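Local coordinates for protein ABC sugar (Ribose) transporter, periplasmic substrate-binding subunit (Rhodobacter sphaeroides, PDB 3L49) that probably binds a sugar in the periplasm and serves as the substrate-binding subunit of an ABC transporter, at residues K6-A12 / P62-Q68. Sequence-based numbering, arbitrary orientation.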
ATOM      1  N   LYS A   6      11.336  -9.890  26.064  1.00 43.36           N
ATOM      2  CA  LYS A   6      10.545 -10.440  24.967  1.00 36.93           C
ATOM      3  C   LYS A   6      11.271 -10.404  23.633  1.00 36.80           C
ATOM      4  O   LYS A   6      12.147  -9.563  23.398  1.00 28.51           O
ATOM      5  CB  LYS A   6       9.184  -9.735  24.845  1.00 45.45           C
ATOM      6  CG  LYS A   6       8.483  -9.396  26.170  1.00 39.04           C
ATOM      7  CD  LYS A   6       7.652 -10.529  26.729  1.00 52.67           C
ATOM      8  CE  LYS A   6       7.223 -10.203  28.158  1.00 61.40           C
ATOM      9  NZ  LYS A   6       6.120 -11.085  28.632  1.00 70.72           N
ATOM     10  N   THR A   7      10.895 -11.340  22.768  1.00 31.55           N
ATOM     11  CA  THR A   7      11.428 -11.416  21.421  1.00 36.36           C
ATOM     12  C   THR A   7      10.268 -11.335  20.449  1.00 31.82           C
ATOM     13  O   THR A   7       9.325 -12.121  20.539  1.00 31.06           O
ATOM     14  CB  THR A   7      12.206 -12.732  21.182  1.00 41.13           C
ATOM     15  OG1 THR A   7      13.138 -12.944  22.248  1.00 36.00           O
ATOM     16  CG2 THR A   7      12.959 -12.677  19.866  1.00 38.94           C
ATOM     17  N   ILE A   8      10.333 -10.369  19.538  1.00 31.80           N
ATOM     18  CA  ILE A   8       9.281 -10.175  18.546  1.00 26.57           C
ATOM     19  C   ILE A   8       9.846 -10.394  17.155  1.00 26.79           C
ATOM     20  O   ILE A   8      10.804  -9.736  16.758  1.00 26.65           O
ATOM     21  CB  ILE A   8       8.648  -8.743  18.619  1.00 32.14           C
ATOM     22  CG1 ILE A   8       8.313  -8.324  20.064  1.00 18.19           C
ATOM     23  CG2 ILE A   8       7.439  -8.609  17.666  1.00 11.85           C
ATOM     24  CD1 ILE A   8       7.344  -9.222  20.823  1.00 32.28           C
ATOM     25  N   GLY A   9       9.255 -11.330  16.423  1.00 24.68           N
ATOM     26  CA  GLY A   9       9.597 -11.533  15.026  1.00 25.93           C
ATOM     27  C   GLY A   9       8.839 -10.595  14.100  1.00 26.21           C
ATOM     28  O   GLY A   9       7.665 -10.306  14.322  1.00 30.12           O
ATOM     29  N   ILE A  10       9.527 -10.113  13.070  1.00 29.56           N
ATOM     30  CA  ILE A  10       8.925  -9.317  11.994  1.00 30.85           C
ATOM     31  C   ILE A  10       9.111 -10.058  10.674  1.00 28.45           C
ATOM     32  O   ILE A  10      10.234 -10.429  10.327  1.00 28.56           O
ATOM     33  CB  ILE A  10       9.602  -7.925  11.857  1.00 36.45           C
ATOM     34  CG1 ILE A  10       9.473  -7.113  13.146  1.00 26.85           C
ATOM     35  CG2 ILE A  10       9.041  -7.139  10.657  1.00 29.88           C
ATOM     36  CD1 ILE A  10      10.552  -6.072  13.261  1.00 44.46           C
ATOM     37  N   THR A  11       8.019 -10.279   9.949  1.00 30.90           N
ATOM     38  CA  THR A  11       8.096 -10.837   8.595  1.00 34.86           C
ATOM     39  C   THR A  11       7.428  -9.917   7.553  1.00 30.96           C
ATOM     40  O   THR A  11       6.214  -9.814   7.486  1.00 35.49           O
ATOM     41  CB  THR A  11       7.604 -12.338   8.509  1.00 32.05           C
ATOM     42  OG1 THR A  11       7.455 -12.729   7.139  1.00 44.47           O
ATOM     43  CG2 THR A  11       6.276 -12.563   9.228  1.00 35.24           C
ATOM     44  N   ALA A  12       8.251  -9.238   6.760  1.00 29.82           N
ATOM     45  CA  ALA A  12       7.785  -8.334   5.715  1.00 25.14           C
ATOM     46  C   ALA A  12       8.099  -8.917   4.350  1.00 27.91           C
ATOM     47  O   ALA A  12       9.094  -9.624   4.193  1.00 32.36           O
ATOM     48  CB  ALA A  12       8.469  -7.001   5.859  1.00 27.85           C
ATOM     49  N   PRO A  62       8.914 -16.938  19.089  1.00 45.34           N
ATOM     50  CA  PRO A  62       8.989 -15.620  19.698  1.00 39.27           C
ATOM     51  C   PRO A  62       7.743 -15.355  20.542  1.00 34.16           C
ATOM     52  O   PRO A  62       6.781 -16.140  20.506  1.00 30.88           O
ATOM     53  CB  PRO A  62       9.049 -14.670  18.488  1.00 43.86           C
ATOM     54  CG  PRO A  62       8.778 -15.514  17.259  1.00 38.70           C
ATOM     55  CD  PRO A  62       8.364 -16.869  17.724  1.00 48.32           C
ATOM     56  N   ASP A  63       7.766 -14.267  21.304  1.00 27.79           N
ATOM     57  CA  ASP A  63       6.603 -13.861  22.091  1.00 33.40           C
ATOM     58  C   ASP A  63       5.427 -13.360  21.226  1.00 33.69           C
ATOM     59  O   ASP A  63       4.276 -13.444  21.658  1.00 33.64           O
ATOM     60  CB  ASP A  63       6.996 -12.841  23.166  1.00 37.36           C
ATOM     61  CG  ASP A  63       8.092 -13.365  24.095  1.00 43.97           C
ATOM     62  OD1 ASP A  63       7.768 -13.835  25.207  1.00 44.32           O
ATOM     63  OD2 ASP A  63       9.276 -13.330  23.703  1.00 34.09           O
ATOM     64  N   ALA A  64       5.729 -12.856  20.023  1.00 29.85           N
ATOM     65  CA  ALA A  64       4.726 -12.542  18.988  1.00 27.61           C
ATOM     66  C   ALA A  64       5.345 -12.331  17.608  1.00 25.06           C
ATOM     67  O   ALA A  64       6.537 -12.060  17.479  1.00 29.39           O
ATOM     68  CB  ALA A  64       3.893 -11.318  19.371  1.00 32.19           C
ATOM     69  N   ILE A  65       4.516 -12.443  16.575  1.00 30.48           N
ATOM     70  CA  ILE A  65       4.941 -12.185  15.193  1.00 23.46           C
ATOM     71  C   ILE A  65       4.168 -11.002  14.588  1.00 28.19           C
ATOM     72  O   ILE A  65       2.943 -10.910  14.743  1.00 27.50           O
ATOM     73  CB  ILE A  65       4.808 -13.468  14.327  1.00 19.91           C
ATOM     74  CG1 ILE A  65       5.856 -14.502  14.768  1.00 25.79           C
ATOM     75  CG2 ILE A  65       4.941 -13.163  12.816  1.00 20.25           C
ATOM     76  CD1 ILE A  65       5.641 -15.913  14.212  1.00 27.70           C
ATOM     77  N   ILE A  66       4.892 -10.082  13.941  1.00 28.99           N
ATOM     78  CA  ILE A  66       4.262  -9.043  13.119  1.00 17.83           C
ATOM     79  C   ILE A  66       4.488  -9.309  11.640  1.00 19.49           C
ATOM     80  O   ILE A  66       5.617  -9.397  11.175  1.00 19.68           O
ATOM     81  CB  ILE A  66       4.735  -7.606  13.444  1.00 22.46           C
ATOM     82  CG1 ILE A  66       4.826  -7.359  14.955  1.00 29.01           C
ATOM     83  CG2 ILE A  66       3.774  -6.608  12.822  1.00 28.76           C
ATOM     84  CD1 ILE A  66       5.337  -5.967  15.311  1.00 16.73           C
ATOM     85  N   GLU A  67       3.401  -9.448  10.899  1.00 27.13           N
ATOM     86  CA  GLU A  67       3.493  -9.708   9.475  1.00 18.08           C
ATOM     87  C   GLU A  67       3.221  -8.406   8.713  1.00 16.84           C
ATOM     88  O   GLU A  67       2.264  -7.705   9.006  1.00 16.94           O
ATOM     89  CB  GLU A  67       2.493 -10.808   9.096  1.00 28.20           C
ATOM     90  CG  GLU A  67       2.801 -11.557   7.803  1.00 31.81           C
ATOM     91  CD  GLU A  67       2.557 -10.723   6.558  1.00 48.13           C
ATOM     92  OE1 GLU A  67       1.604  -9.916   6.553  1.00 45.84           O
ATOM     93  OE2 GLU A  67       3.334 -10.868   5.595  1.00 60.10           O
ATOM     94  N   GLN A  68       4.042  -8.099   7.715  1.00 18.61           N
ATOM     95  CA  GLN A  68       3.837  -6.888   6.913  1.00 23.08           C
ATOM     96  C   GLN A  68       3.643  -7.170   5.423  1.00 24.85           C
ATOM     97  O   GLN A  68       4.526  -7.718   4.768  1.00 26.22           O
ATOM     98  CB  GLN A  68       4.997  -5.923   7.131  1.00 19.75           C
ATOM     99  CG  GLN A  68       4.999  -4.714   6.231  1.00 18.84           C
ATOM    100  CD  GLN A  68       6.100  -3.747   6.589  1.00 28.86           C
ATOM    101  OE1 GLN A  68       6.393  -3.536   7.764  1.00 30.37           O
ATOM    102  NE2 GLN A  68       6.727  -3.152   5.575  1.00 31.81           N
TER
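The carboxylate of D63 receives the backbone N-H of T7 from above its plane, tilted 36° out of it, T7 N to OD2 being 2.7 Å, while the aliphatic stem of K6 crosses that side chain at about a right angle, K6 CD lying 3.6 Å from OD1. With CG anti to its own carbonyl carbon (chi1 -57°), D63 reaches back to T7 and also donates its backbone N to T7 O, so T7 is gripped by two bonds just before the regular pairing begins. This pairing exemplifies the parallel core of a periplasmic-binding-protein lobe of Rossmann-like alpha/beta architecture: strands 7-12 and 64-68 run side by side, 14° apart, with strand 37-42 on the outer flank of the first and 89-92 beyond the second. In the usual parallel pattern, alternate residues of the first strand do the bonding: G9 N to A64 O, I66 N to G9 O (2.8 Å), T11 N to I66 O and Q68 N to T11 O. Helices cover both faces. Towards helices 18-33 and 248-263 lie I8, I10, A12, A64, I66 and Q68; I8 CG2 meets I66 CG1 at 4.0 Å. On the other face, P62 sits over G9, and T11 and I65 pack against helix 47-60. Buried polar ends find partners outside the pair: T11 OG1 bonds Q50, E67 OE1 bonds T94, and the Q68 amide is held by Q27 and the carbonyl of D20, its side chain about 7 Å from an unidentified bound ligand. T11 CG2, turned between its backbone N and carbonyl carbon, touches I65 CG2 at 3.9 Å.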